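Local coordinates for programmed cell death 6-interacting protein (Homo sapiens, PDB 5WA1) that sorts cargo into multivesicular bodies and takes part in cytokinesis and membrane repair, its Bro1 domain binding CHMP4 proteins of the ESCRT-III machinery, at residues A[23-28]-A[213-218]; A[239-244]-A[271-276]; A[265-270]-A[310-315]. All coordinates share one frame; numbering follows the deposited sequence.

Interaction 1 of 3, residues A[23-28]-A[213-218]; sequences ATFISV and LAQAQE
Where the irregular N-terminal segment of the Bro1 domain, extended from Phe-25 onward, runs over helix 202-226, Gln-215 reads the backbone of Ile-26 with both ends of its amide. OE1 of Gln-215 accepts from the backbone N of Ile-26 at 2.7 Å, and NE2 of Gln-215 donates to the carbonyl O of the same residue at 2.9 Å. Both bonds are nearly straight and each uses a lone pair in the carbonyl plane, so together they imitate a hydrogen-bonded pair of antiparallel strands and fix the rotation of the amide. An almost fully extended chain beyond CG (chi2 -175°) carries the amide off the helix to the loop. Glutamine suits the place: it is long enough to cross the gap and offers a donor and an acceptor side by side. A water that donates to OE1 of Gln-215, 2.7 Å away, also donates to O of Thr-24, so OE1 is gripped twice.

The Phe-25 ring lies beside this amide, their planes 63° apart. Its CD2 lies 3.7 Å from CD of Gln-215, with CB of Gln-215 at the ring edge, in plane. Glu-218 reaches the far end of the ring, OE1 coming within 3.2 Å of CE2 of Phe-25, the carboxylate plane turned 25° from that of the ring. OE1 of Glu-218 also forms a salt bridge with Lys-269, which makes a cation-pi contact with Phe-25 as well. The whole is a two-bond side-chain amide to backbone pairing, by which helix 202-226 of the Bro1 fold holds a non-helical segment.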
ATOM      1  N   ALA A  23      11.622 -10.381  -0.072  1.00120.65           N
ATOM      2  CA  ALA A  23      11.465  -9.487   1.082  1.00115.74           C
ATOM      3  C   ALA A  23      11.909  -8.057   0.768  1.00111.21           C
ATOM      4  O   ALA A  23      12.505  -7.376   1.606  1.00108.67           O
ATOM      5  CB  ALA A  23      12.207 -10.034   2.307  1.00115.11           C
ATOM      6  N   THR A  24      11.594  -7.590  -0.445  1.00101.91           N
ATOM      7  CA  THR A  24      11.966  -6.250  -0.892  1.00 76.53           C
ATOM      8  C   THR A  24      10.740  -5.374  -1.110  1.00 61.71           C
ATOM      9  O   THR A  24      10.571  -4.781  -2.179  1.00 57.80           O
ATOM     10  CB  THR A  24      12.779  -6.326  -2.182  1.00 72.68           C
ATOM     11  OG1 THR A  24      12.029  -7.035  -3.175  1.00 75.90           O
ATOM     12  CG2 THR A  24      14.097  -7.043  -1.949  1.00 78.19           C
ATOM     13  N   PHE A  25       9.888  -5.269  -0.095  1.00 47.83           N
ATOM     14  CA  PHE A  25       8.625  -4.554  -0.190  1.00 44.65           C
ATOM     15  C   PHE A  25       8.758  -3.135   0.349  1.00 42.66           C
ATOM     16  O   PHE A  25       9.521  -2.868   1.279  1.00 44.05           O
ATOM     17  CB  PHE A  25       7.527  -5.305   0.574  1.00 46.75           C
ATOM     18  CG  PHE A  25       7.008  -6.508  -0.162  1.00 50.93           C
ATOM     19  CD1 PHE A  25       7.621  -7.741  -0.021  1.00 56.31           C
ATOM     20  CD2 PHE A  25       5.920  -6.397  -1.016  1.00 49.15           C
ATOM     21  CE1 PHE A  25       7.151  -8.849  -0.713  1.00 57.93           C
ATOM     22  CE2 PHE A  25       5.445  -7.498  -1.711  1.00 54.82           C
ATOM     23  CZ  PHE A  25       6.062  -8.726  -1.558  1.00 50.40           C
ATOM     24  N   ILE A  26       8.027  -2.225  -0.267  1.00 36.96           N
ATOM     25  CA  ILE A  26       8.053  -0.818   0.102  1.00 41.18           C
ATOM     26  C   ILE A  26       7.007  -0.585   1.181  1.00 47.68           C
ATOM     27  O   ILE A  26       5.873  -1.067   1.070  1.00 38.38           O
ATOM     28  CB  ILE A  26       7.788   0.069  -1.121  1.00 34.18           C
ATOM     29  CG1 ILE A  26       8.896  -0.120  -2.164  1.00 36.91           C
ATOM     30  CG2 ILE A  26       7.666   1.550  -0.706  1.00 39.51           C
ATOM     31  CD1 ILE A  26       8.499   0.385  -3.544  1.00 40.02           C
ATOM     32  N   SER A  27       7.392   0.132   2.236  1.00 40.90           N
ATOM     33  CA  SER A  27       6.463   0.613   3.245  1.00 41.06           C
ATOM     34  C   SER A  27       6.739   2.091   3.487  1.00 47.16           C
ATOM     35  O   SER A  27       7.747   2.644   3.041  1.00 43.22           O
ATOM     36  CB  SER A  27       6.575  -0.185   4.549  1.00 41.47           C
ATOM     37  OG  SER A  27       7.873  -0.083   5.092  1.00 46.04           O
ATOM     38  N   VAL A  28       5.824   2.737   4.200  1.00 49.39           N
ATOM     39  CA  VAL A  28       5.817   4.186   4.356  1.00 44.19           C
ATOM     40  C   VAL A  28       6.005   4.514   5.832  1.00 45.82           C
ATOM     41  O   VAL A  28       5.368   3.898   6.694  1.00 41.08           O
ATOM     42  CB  VAL A  28       4.507   4.793   3.819  1.00 44.17           C
ATOM     43  CG1 VAL A  28       4.514   6.310   3.950  1.00 44.80           C
ATOM     44  CG2 VAL A  28       4.294   4.373   2.364  1.00 39.90           C
ATOM     45  N   LEU A 213      -1.179  -1.044  -4.229  1.00 34.99           N
ATOM     46  CA  LEU A 213      -1.976  -1.933  -5.060  1.00 40.40           C
ATOM     47  C   LEU A 213      -1.093  -2.938  -5.796  1.00 41.45           C
ATOM     48  O   LEU A 213      -1.437  -4.120  -5.886  1.00 38.35           O
ATOM     49  CB  LEU A 213      -2.814  -1.124  -6.044  1.00 43.24           C
ATOM     50  CG  LEU A 213      -3.919  -1.915  -6.747  1.00 44.46           C
ATOM     51  CD1 LEU A 213      -5.052  -2.226  -5.779  1.00 43.37           C
ATOM     52  CD2 LEU A 213      -4.430  -1.150  -7.955  1.00 47.15           C
ATOM     53  N   ALA A 214       0.055  -2.484  -6.324  1.00 39.99           N
ATOM     54  CA  ALA A 214       1.000  -3.396  -6.971  1.00 35.71           C
ATOM     55  C   ALA A 214       1.483  -4.466  -6.008  1.00 41.43           C
ATOM     56  O   ALA A 214       1.629  -5.634  -6.382  1.00 37.34           O
ATOM     57  CB  ALA A 214       2.204  -2.620  -7.514  1.00 36.40           C
ATOM     58  N   GLN A 215       1.758  -4.082  -4.761  1.00 37.79           N
ATOM     59  CA  GLN A 215       2.284  -5.052  -3.822  1.00 32.45           C
ATOM     60  C   GLN A 215       1.207  -6.034  -3.398  1.00 40.99           C
ATOM     61  O   GLN A 215       1.505  -7.214  -3.183  1.00 38.97           O
ATOM     62  CB  GLN A 215       2.934  -4.329  -2.638  1.00 42.52           C
ATOM     63  CG  GLN A 215       4.196  -3.622  -3.142  1.00 40.84           C
ATOM     64  CD  GLN A 215       5.055  -2.933  -2.089  1.00 46.15           C
ATOM     65  OE1 GLN A 215       6.265  -2.822  -2.275  1.00 43.79           O
ATOM     66  NE2 GLN A 215       4.443  -2.437  -1.009  1.00 40.41           N
ATOM     67  N   ALA A 216      -0.050  -5.581  -3.327  1.00 39.15           N
ATOM     68  CA  ALA A 216      -1.149  -6.513  -3.094  1.00 37.01           C
ATOM     69  C   ALA A 216      -1.240  -7.543  -4.216  1.00 38.48           C
ATOM     70  O   ALA A 216      -1.388  -8.741  -3.955  1.00 41.59           O
ATOM     71  CB  ALA A 216      -2.468  -5.749  -2.955  1.00 37.11           C
ATOM     72  N   GLN A 217      -1.153  -7.094  -5.475  1.00 37.29           N
ATOM     73  CA  GLN A 217      -1.178  -8.027  -6.605  1.00 42.48           C
ATOM     74  C   GLN A 217       0.010  -8.985  -6.556  1.00 39.14           C
ATOM     75  O   GLN A 217      -0.130 -10.179  -6.852  1.00 38.88           O
ATOM     76  CB  GLN A 217      -1.202  -7.256  -7.928  1.00 39.93           C
ATOM     77  CG  GLN A 217      -1.180  -8.128  -9.204  1.00 36.59           C
ATOM     78  CD  GLN A 217      -2.505  -8.850  -9.470  1.00 37.97           C
ATOM     79  OE1 GLN A 217      -3.543  -8.488  -8.921  1.00 39.85           O
ATOM     80  NE2 GLN A 217      -2.466  -9.877 -10.327  1.00 35.06           N
ATOM     81  N   GLU A 218       1.181  -8.488  -6.157  1.00 38.85           N
ATOM     82  CA  GLU A 218       2.338  -9.368  -6.029  1.00 39.37           C
ATOM     83  C   GLU A 218       2.103 -10.455  -4.992  1.00 43.08           C
ATOM     84  O   GLU A 218       2.544 -11.599  -5.166  1.00 40.11           O
ATOM     85  CB  GLU A 218       3.580  -8.553  -5.666  1.00 38.70           C
ATOM     86  CG  GLU A 218       4.839  -9.408  -5.512  1.00 43.94           C
ATOM     87  CD  GLU A 218       6.047  -8.587  -5.086  1.00 47.62           C
ATOM     88  OE1 GLU A 218       5.897  -7.364  -4.919  1.00 48.59           O
ATOM     89  OE2 GLU A 218       7.141  -9.161  -4.918  1.00 56.94           O
TER
HETATM   90  O   HOH W   1       8.309  -3.763  -3.726  1.00 53.99           O

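Interaction 2 of 3, residues A[239-244]-A[271-276]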
ATOM      1  N   ASN A 239       1.815 -10.822 -14.874  1.00 35.55           N
ATOM      2  CA  ASN A 239       1.758  -9.797 -15.911  1.00 36.77           C
ATOM      3  C   ASN A 239       0.999  -8.573 -15.413  1.00 45.27           C
ATOM      4  O   ASN A 239       1.387  -7.427 -15.685  1.00 37.26           O
ATOM      5  CB  ASN A 239       1.104 -10.368 -17.166  1.00 36.77           C
ATOM      6  CG  ASN A 239       1.476  -9.598 -18.416  1.00 44.82           C
ATOM      7  OD1 ASN A 239       2.563  -9.026 -18.509  1.00 43.75           O
ATOM      8  ND2 ASN A 239       0.568  -9.564 -19.378  1.00 39.95           N
ATOM      9  N   GLN A 240      -0.083  -8.799 -14.672  1.00 41.42           N
ATOM     10  CA  GLN A 240      -0.835  -7.681 -14.114  1.00 41.46           C
ATOM     11  C   GLN A 240      -0.017  -6.922 -13.074  1.00 35.99           C
ATOM     12  O   GLN A 240      -0.077  -5.689 -13.012  1.00 37.86           O
ATOM     13  CB  GLN A 240      -2.143  -8.184 -13.503  1.00 34.88           C
ATOM     14  CG  GLN A 240      -2.951  -7.070 -12.850  1.00 37.65           C
ATOM     15  CD  GLN A 240      -3.344  -5.998 -13.835  1.00 42.53           C
ATOM     16  OE1 GLN A 240      -4.055  -6.265 -14.800  1.00 53.91           O
ATOM     17  NE2 GLN A 240      -2.880  -4.774 -13.601  1.00 47.53           N
ATOM     18  N   ALA A 241       0.726  -7.639 -12.231  1.00 35.36           N
ATOM     19  CA  ALA A 241       1.598  -6.965 -11.276  1.00 36.93           C
ATOM     20  C   ALA A 241       2.640  -6.119 -11.991  1.00 41.62           C
ATOM     21  O   ALA A 241       2.983  -5.018 -11.540  1.00 36.60           O
ATOM     22  CB  ALA A 241       2.270  -7.992 -10.367  1.00 32.59           C
ATOM     23  N   ALA A 242       3.148  -6.615 -13.121  1.00 36.63           N
ATOM     24  CA  ALA A 242       4.096  -5.843 -13.913  1.00 35.84           C
ATOM     25  C   ALA A 242       3.485  -4.529 -14.365  1.00 38.14           C
ATOM     26  O   ALA A 242       4.136  -3.480 -14.300  1.00 41.15           O
ATOM     27  CB  ALA A 242       4.570  -6.672 -15.125  1.00 31.18           C
ATOM     28  N   ASP A 243       2.224  -4.561 -14.812  1.00 34.48           N
ATOM     29  CA  ASP A 243       1.546  -3.331 -15.215  1.00 33.23           C
ATOM     30  C   ASP A 243       1.449  -2.337 -14.059  1.00 35.71           C
ATOM     31  O   ASP A 243       1.652  -1.130 -14.253  1.00 37.20           O
ATOM     32  CB  ASP A 243       0.148  -3.643 -15.745  1.00 46.47           C
ATOM     33  CG  ASP A 243       0.124  -3.826 -17.238  1.00 59.54           C
ATOM     34  OD1 ASP A 243       1.201  -4.071 -17.823  1.00 62.70           O
ATOM     35  OD2 ASP A 243      -0.971  -3.719 -17.825  1.00 63.08           O
ATOM     36  N   TYR A 244       1.133  -2.823 -12.853  1.00 38.84           N
ATOM     37  CA  TYR A 244       1.003  -1.919 -11.705  1.00 38.34           C
ATOM     38  C   TYR A 244       2.346  -1.325 -11.312  1.00 39.18           C
ATOM     39  O   TYR A 244       2.444  -0.126 -11.033  1.00 35.99           O
ATOM     40  CB  TYR A 244       0.415  -2.660 -10.499  1.00 35.44           C
ATOM     41  CG  TYR A 244      -1.040  -3.003 -10.581  1.00 35.40           C
ATOM     42  CD1 TYR A 244      -1.962  -2.117 -11.132  1.00 43.78           C
ATOM     43  CD2 TYR A 244      -1.502  -4.210 -10.070  1.00 39.20           C
ATOM     44  CE1 TYR A 244      -3.314  -2.434 -11.177  1.00 50.56           C
ATOM     45  CE2 TYR A 244      -2.846  -4.536 -10.116  1.00 39.07           C
ATOM     46  CZ  TYR A 244      -3.744  -3.652 -10.664  1.00 49.01           C
ATOM     47  OH  TYR A 244      -5.079  -3.988 -10.696  1.00 49.67           O
ATOM     48  N   CYS A 271      10.343  -5.335 -13.963  1.00 37.57           N
ATOM     49  CA  CYS A 271      11.042  -6.301 -14.810  1.00 41.43           C
ATOM     50  C   CYS A 271      10.986  -7.712 -14.235  1.00 41.01           C
ATOM     51  O   CYS A 271      10.899  -8.687 -14.994  1.00 38.58           O
ATOM     52  CB  CYS A 271      12.491  -5.865 -15.017  1.00 44.44           C
ATOM     53  SG  CYS A 271      12.675  -4.314 -15.913  1.00 50.48           S
ATOM     54  N   ILE A 272      11.074  -7.858 -12.905  1.00 33.02           N
ATOM     55  CA  ILE A 272      10.988  -9.186 -12.309  1.00 37.88           C
ATOM     56  C   ILE A 272       9.620  -9.790 -12.569  1.00 42.76           C
ATOM     57  O   ILE A 272       9.496 -10.993 -12.824  1.00 38.65           O
ATOM     58  CB  ILE A 272      11.300  -9.143 -10.800  1.00 37.87           C
ATOM     59  CG1 ILE A 272      12.783  -8.872 -10.562  1.00 42.56           C
ATOM     60  CG2 ILE A 272      10.879 -10.464 -10.113  1.00 38.95           C
ATOM     61  CD1 ILE A 272      13.089  -8.385  -9.138  1.00 40.88           C
ATOM     62  N   MET A 273       8.587  -8.980 -12.509  1.00 35.62           N
ATOM     63  CA  MET A 273       7.278  -9.505 -12.742  1.00 37.22           C
ATOM     64  C   MET A 273       7.102  -9.885 -14.205  1.00 35.34           C
ATOM     65  O   MET A 273       6.522 -10.885 -14.486  1.00 36.01           O
ATOM     66  CB  MET A 273       6.204  -8.580 -12.230  1.00 31.99           C
ATOM     67  CG  MET A 273       6.103  -8.481 -10.723  1.00 35.43           C
ATOM     68  SD  MET A 273       6.021 -10.015  -9.801  1.00 46.57           S
ATOM     69  CE  MET A 273       4.397 -10.547 -10.156  1.00 53.97           C
ATOM     70  N   GLN A 274       7.584  -9.074 -15.131  1.00 34.56           N
ATOM     71  CA  GLN A 274       7.512  -9.464 -16.538  1.00 40.30           C
ATOM     72  C   GLN A 274       8.244 -10.778 -16.777  1.00 34.00           C
ATOM     73  O   GLN A 274       7.753 -11.640 -17.510  1.00 34.73           O
ATOM     74  CB  GLN A 274       8.081  -8.365 -17.439  1.00 37.55           C
ATOM     75  CG  GLN A 274       7.202  -7.113 -17.527  1.00 41.34           C
ATOM     76  CD  GLN A 274       7.571  -6.212 -18.695  1.00 59.89           C
ATOM     77  OE1 GLN A 274       8.703  -6.229 -19.175  1.00 53.21           O
ATOM     78  NE2 GLN A 274       6.606  -5.431 -19.163  1.00 63.95           N
ATOM     79  N   ALA A 275       9.410 -10.954 -16.151  1.00 35.61           N
ATOM     80  CA  ALA A 275      10.158 -12.204 -16.271  1.00 37.80           C
ATOM     81  C   ALA A 275       9.396 -13.384 -15.670  1.00 45.58           C
ATOM     82  O   ALA A 275       9.425 -14.495 -16.216  1.00 36.35           O
ATOM     83  CB  ALA A 275      11.527 -12.049 -15.604  1.00 32.52           C
ATOM     84  N   ASN A 276       8.719 -13.175 -14.537  1.00 33.04           N
ATOM     85  CA  ASN A 276       7.894 -14.235 -13.971  1.00 33.68           C
ATOM     86  C   ASN A 276       6.761 -14.612 -14.910  1.00 37.91           C
ATOM     87  O   ASN A 276       6.428 -15.795 -15.048  1.00 38.10           O
ATOM     88  CB  ASN A 276       7.310 -13.808 -12.621  1.00 38.58           C
ATOM     89  CG  ASN A 276       8.298 -13.918 -11.504  1.00 43.24           C
ATOM     90  OD1 ASN A 276       8.563 -12.950 -10.795  1.00 63.65           O
ATOM     91  ND2 ASN A 276       8.822 -15.103 -11.310  1.00 44.88           N
TER
HETATM   92  O   HOH W   2       3.374  -6.175 -18.375  1.00 60.34           O
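Apolar contacts between Met-273 and two successive alanines, Ala-241 and Ala-242, carry most of this helix pairing. CB of Met-273 lies 3.8 Å from CB of Ala-242, and the side chain then bends twice (chi2 -50°, chi3 -73°), curling its methyl toward the neighbouring alanine. There CE of Met-273 comes to 3.3 Å from CB of Ala-241, tighter than usual for two carbons. A flexible thioether can bend to follow the low surface of two alanines; it also touches Ala-238 and Phe-245 of the same helix. Beside it, the aliphatic part of Gln-274 leans on the second alanine, its CG 3.6 Å from CB of Ala-242.

Helices 231-252 and 262-287 follow one another in the chain and make an antiparallel hairpin in the helical, TPR-like part of the Bro1 domain. The axes of the two short segments approach to 7.7 Å, with 161° between their N-to-C directions, a closeness that alanine permits.

Polar groups meet through water at the border. One water donates to OD1 of Asn-239, 3.0 Å away, and to OD1 of Asp-243, whose OD2 forms a salt bridge with Lys-355, and it accepts a weak bond from NE2 of Gln-274.

Interaction 3 of 3, residues A[265-270]-A[310-315]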
ATOM      1  N   VAL A 265      13.449   0.111  -6.793  1.00 36.76           N
ATOM      2  CA  VAL A 265      12.723  -1.095  -6.430  1.00 35.63           C
ATOM      3  C   VAL A 265      11.525  -1.292  -7.346  1.00 33.15           C
ATOM      4  O   VAL A 265      11.238  -2.416  -7.782  1.00 35.82           O
ATOM      5  CB  VAL A 265      12.311  -1.060  -4.949  1.00 41.07           C
ATOM      6  CG1 VAL A 265      11.342  -2.205  -4.649  1.00 37.32           C
ATOM      7  CG2 VAL A 265      13.539  -1.180  -4.070  1.00 45.59           C
ATOM      8  N   LEU A 266      10.807  -0.213  -7.661  1.00 32.24           N
ATOM      9  CA  LEU A 266       9.674  -0.323  -8.576  1.00 31.40           C
ATOM     10  C   LEU A 266      10.124  -0.768  -9.964  1.00 37.59           C
ATOM     11  O   LEU A 266       9.481  -1.614 -10.594  1.00 34.45           O
ATOM     12  CB  LEU A 266       8.952   1.019  -8.679  1.00 33.38           C
ATOM     13  CG  LEU A 266       8.249   1.492  -7.403  1.00 36.06           C
ATOM     14  CD1 LEU A 266       7.639   2.887  -7.642  1.00 35.59           C
ATOM     15  CD2 LEU A 266       7.202   0.479  -6.988  1.00 30.56           C
ATOM     16  N   ALA A 267      11.197  -0.158 -10.477  1.00 37.43           N
ATOM     17  CA  ALA A 267      11.732  -0.549 -11.782  1.00 45.64           C
ATOM     18  C   ALA A 267      12.141  -2.022 -11.791  1.00 40.10           C
ATOM     19  O   ALA A 267      11.824  -2.766 -12.732  1.00 40.51           O
ATOM     20  CB  ALA A 267      12.913   0.347 -12.143  1.00 42.98           C
ATOM     21  N   ALA A 268      12.836  -2.466 -10.742  1.00 38.75           N
ATOM     22  CA  ALA A 268      13.244  -3.862 -10.663  1.00 43.43           C
ATOM     23  C   ALA A 268      12.032  -4.789 -10.628  1.00 51.85           C
ATOM     24  O   ALA A 268      11.977  -5.783 -11.359  1.00 38.57           O
ATOM     25  CB  ALA A 268      14.127  -4.085  -9.438  1.00 40.70           C
ATOM     26  N   LYS A 269      11.038  -4.462  -9.794  1.00 37.04           N
ATOM     27  CA  LYS A 269       9.861  -5.316  -9.664  1.00 36.41           C
ATOM     28  C   LYS A 269       9.044  -5.360 -10.951  1.00 31.09           C
ATOM     29  O   LYS A 269       8.460  -6.399 -11.271  1.00 37.27           O
ATOM     30  CB  LYS A 269       8.986  -4.839  -8.498  1.00 40.10           C
ATOM     31  CG  LYS A 269       9.528  -5.183  -7.115  1.00 40.30           C
ATOM     32  CD  LYS A 269       8.973  -6.483  -6.591  1.00 51.16           C
ATOM     33  CE  LYS A 269       9.452  -6.753  -5.164  1.00 54.89           C
ATOM     34  NZ  LYS A 269       8.532  -6.143  -4.172  1.00 57.30           N
ATOM     35  N   HIS A 270       8.984  -4.257 -11.693  1.00 30.79           N
ATOM     36  CA  HIS A 270       8.359  -4.268 -13.013  1.00 38.29           C
ATOM     37  C   HIS A 270       9.012  -5.319 -13.916  1.00 43.29           C
ATOM     38  O   HIS A 270       8.325  -6.156 -14.522  1.00 35.84           O
ATOM     39  CB  HIS A 270       8.458  -2.867 -13.620  1.00 33.77           C
ATOM     40  CG  HIS A 270       7.998  -2.771 -15.045  1.00 35.93           C
ATOM     41  ND1 HIS A 270       6.699  -3.033 -15.435  1.00 36.49           N
ATOM     42  CD2 HIS A 270       8.661  -2.411 -16.170  1.00 43.18           C
ATOM     43  CE1 HIS A 270       6.585  -2.845 -16.737  1.00 43.52           C
ATOM     44  NE2 HIS A 270       7.762  -2.470 -17.208  1.00 48.91           N
ATOM     45  N   SER A 310      22.194  -6.495 -13.280  1.00 54.47           N
ATOM     46  CA  SER A 310      23.260  -5.520 -13.472  1.00 58.20           C
ATOM     47  C   SER A 310      22.881  -4.108 -13.017  1.00 61.32           C
ATOM     48  O   SER A 310      23.759  -3.356 -12.580  1.00 68.73           O
ATOM     49  CB  SER A 310      23.699  -5.484 -14.941  1.00 66.15           C
ATOM     50  OG  SER A 310      22.619  -5.161 -15.796  1.00 73.17           O
ATOM     51  N   ARG A 311      21.604  -3.729 -13.091  1.00 62.44           N
ATOM     52  CA  ARG A 311      21.215  -2.355 -12.774  1.00 62.22           C
ATOM     53  C   ARG A 311      20.787  -2.151 -11.329  1.00 65.70           C
ATOM     54  O   ARG A 311      21.089  -1.109 -10.733  1.00 68.41           O
ATOM     55  CB  ARG A 311      20.067  -1.905 -13.671  1.00 60.10           C
ATOM     56  CG  ARG A 311      20.436  -1.753 -15.104  1.00 64.70           C
ATOM     57  CD  ARG A 311      19.398  -0.922 -15.808  1.00 65.41           C
ATOM     58  NE  ARG A 311      19.513  -1.083 -17.251  1.00 68.40           N
ATOM     59  CZ  ARG A 311      18.485  -0.984 -18.078  1.00 67.72           C
ATOM     60  NH1 ARG A 311      18.666  -1.155 -19.374  1.00 63.65           N
ATOM     61  NH2 ARG A 311      17.270  -0.736 -17.593  1.00 65.77           N
ATOM     62  N   TYR A 312      20.055  -3.097 -10.764  1.00 63.24           N
ATOM     63  CA  TYR A 312      19.412  -2.930  -9.468  1.00 56.51           C
ATOM     64  C   TYR A 312      19.948  -3.948  -8.474  1.00 57.01           C
ATOM     65  O   TYR A 312      19.223  -4.452  -7.614  1.00 55.87           O
ATOM     66  CB  TYR A 312      17.899  -3.021  -9.624  1.00 49.26           C
ATOM     67  CG  TYR A 312      17.394  -2.036 -10.652  1.00 49.30           C
ATOM     68  CD1 TYR A 312      17.609  -0.672 -10.484  1.00 51.82           C
ATOM     69  CD2 TYR A 312      16.720  -2.461 -11.791  1.00 49.44           C
ATOM     70  CE1 TYR A 312      17.160   0.243 -11.417  1.00 59.09           C
ATOM     71  CE2 TYR A 312      16.273  -1.545 -12.736  1.00 50.53           C
ATOM     72  CZ  TYR A 312      16.495  -0.203 -12.540  1.00 55.17           C
ATOM     73  OH  TYR A 312      16.054   0.716 -13.465  1.00 69.12           O
ATOM     74  N   ASP A 313      21.251  -4.226  -8.589  1.00 68.54           N
ATOM     75  CA  ASP A 313      21.877  -5.318  -7.853  1.00 82.56           C
ATOM     76  C   ASP A 313      21.806  -5.101  -6.349  1.00 84.33           C
ATOM     77  O   ASP A 313      21.671  -6.063  -5.585  1.00 84.42           O
ATOM     78  CB  ASP A 313      23.332  -5.466  -8.301  1.00 98.60           C
ATOM     79  CG  ASP A 313      24.036  -6.623  -7.624  1.00114.70           C
ATOM     80  OD1 ASP A 313      24.576  -6.429  -6.513  1.00122.47           O
ATOM     81  OD2 ASP A 313      24.051  -7.730  -8.204  1.00120.22           O
ATOM     82  N   GLU A 314      21.909  -3.850  -5.900  1.00 89.30           N
ATOM     83  CA  GLU A 314      21.891  -3.587  -4.469  1.00 91.69           C
ATOM     84  C   GLU A 314      20.486  -3.540  -3.884  1.00 84.48           C
ATOM     85  O   GLU A 314      20.354  -3.380  -2.667  1.00 86.51           O
ATOM     86  CB  GLU A 314      22.634  -2.282  -4.156  1.00 99.98           C
ATOM     87  CG  GLU A 314      22.257  -1.093  -5.027  1.00108.06           C
ATOM     88  CD  GLU A 314      22.919   0.200  -4.565  1.00121.15           C
ATOM     89  OE1 GLU A 314      22.745   0.574  -3.384  1.00122.81           O
ATOM     90  OE2 GLU A 314      23.623   0.836  -5.380  1.00125.69           O
ATOM     91  N   TYR A 315      19.437  -3.700  -4.700  1.00 76.87           N
ATOM     92  CA  TYR A 315      18.066  -3.628  -4.211  1.00 71.96           C
ATOM     93  C   TYR A 315      17.307  -4.947  -4.281  1.00 75.54           C
ATOM     94  O   TYR A 315      16.352  -5.126  -3.516  1.00 71.51           O
ATOM     95  CB  TYR A 315      17.273  -2.559  -4.984  1.00 72.09           C
ATOM     96  CG  TYR A 315      17.872  -1.170  -4.900  1.00 69.97           C
ATOM     97  CD1 TYR A 315      17.630  -0.350  -3.802  1.00 71.88           C
ATOM     98  CD2 TYR A 315      18.685  -0.681  -5.914  1.00 75.02           C
ATOM     99  CE1 TYR A 315      18.183   0.916  -3.717  1.00 76.11           C
ATOM    100  CE2 TYR A 315      19.240   0.583  -5.841  1.00 75.32           C
ATOM    101  CZ  TYR A 315      18.987   1.378  -4.743  1.00 80.10           C
ATOM    102  OH  TYR A 315      19.542   2.635  -4.669  1.00 83.79           O
TER
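Tyr-312 lays its side chain along the successive methyl groups of Ala-267 and Ala-268. Near the CB end of the ring, CD2 of Tyr-312 is 3.9 Å from CB of Ala-268; at the hydroxyl end, OH of Tyr-312 lies 3.4 Å from CB of Ala-267. With CG of Tyr-312 anti to the carbonyl carbon (chi1 -55°), the ring is laid across both methyls. Both alanines approach it obliquely. Their small side chains let the aromatic group settle close to the helix, and the long ring in turn spans both. A second apolar touch is looser: CG2 of Val-265 stands 4.1 Å from CB of Tyr-315.

Further out, Tyr-312 is the first residue to leave helical geometry at the end of helix 291-311, and N of Tyr-315 bonds back to O of Tyr-312 at 3.0 Å, closing a type I β-turn. CB of Arg-311 sits over the centre of one face of the Tyr-312 ring, and both tyrosines also touch Pro-264. Val-265 reaches Ile-26 of the N-terminal segment. The arrangement is that of a helix hairpin whose second arm ends in a β-turn carrying two tyrosines, packed on the first arm, in the TPR-like helical part of the Bro1 domain.

All three contacts are largely buried, but interaction 1 lies nearest the centre of the chain, about 7 Å from it centre to centre, against about 17 and 19 Å for interactions 2 and 3. It is also the most polar, because a loop segment has backbone groups to satisfy; the other two join elements of the helical array mainly through alanine-lined apolar surfaces. Interactions 2 and 3 share helix 262-287, which meets helix 231-252 in one and the turn after helix 291-311 in the other. Lys-269 of segment 265-270 ties interaction 3 to interaction 1 through a salt bridge to Glu-218 and a probable hydrogen bond to Thr-24 O, while His-270 probably bonds the carbonyl of Ala-242 in interaction 2.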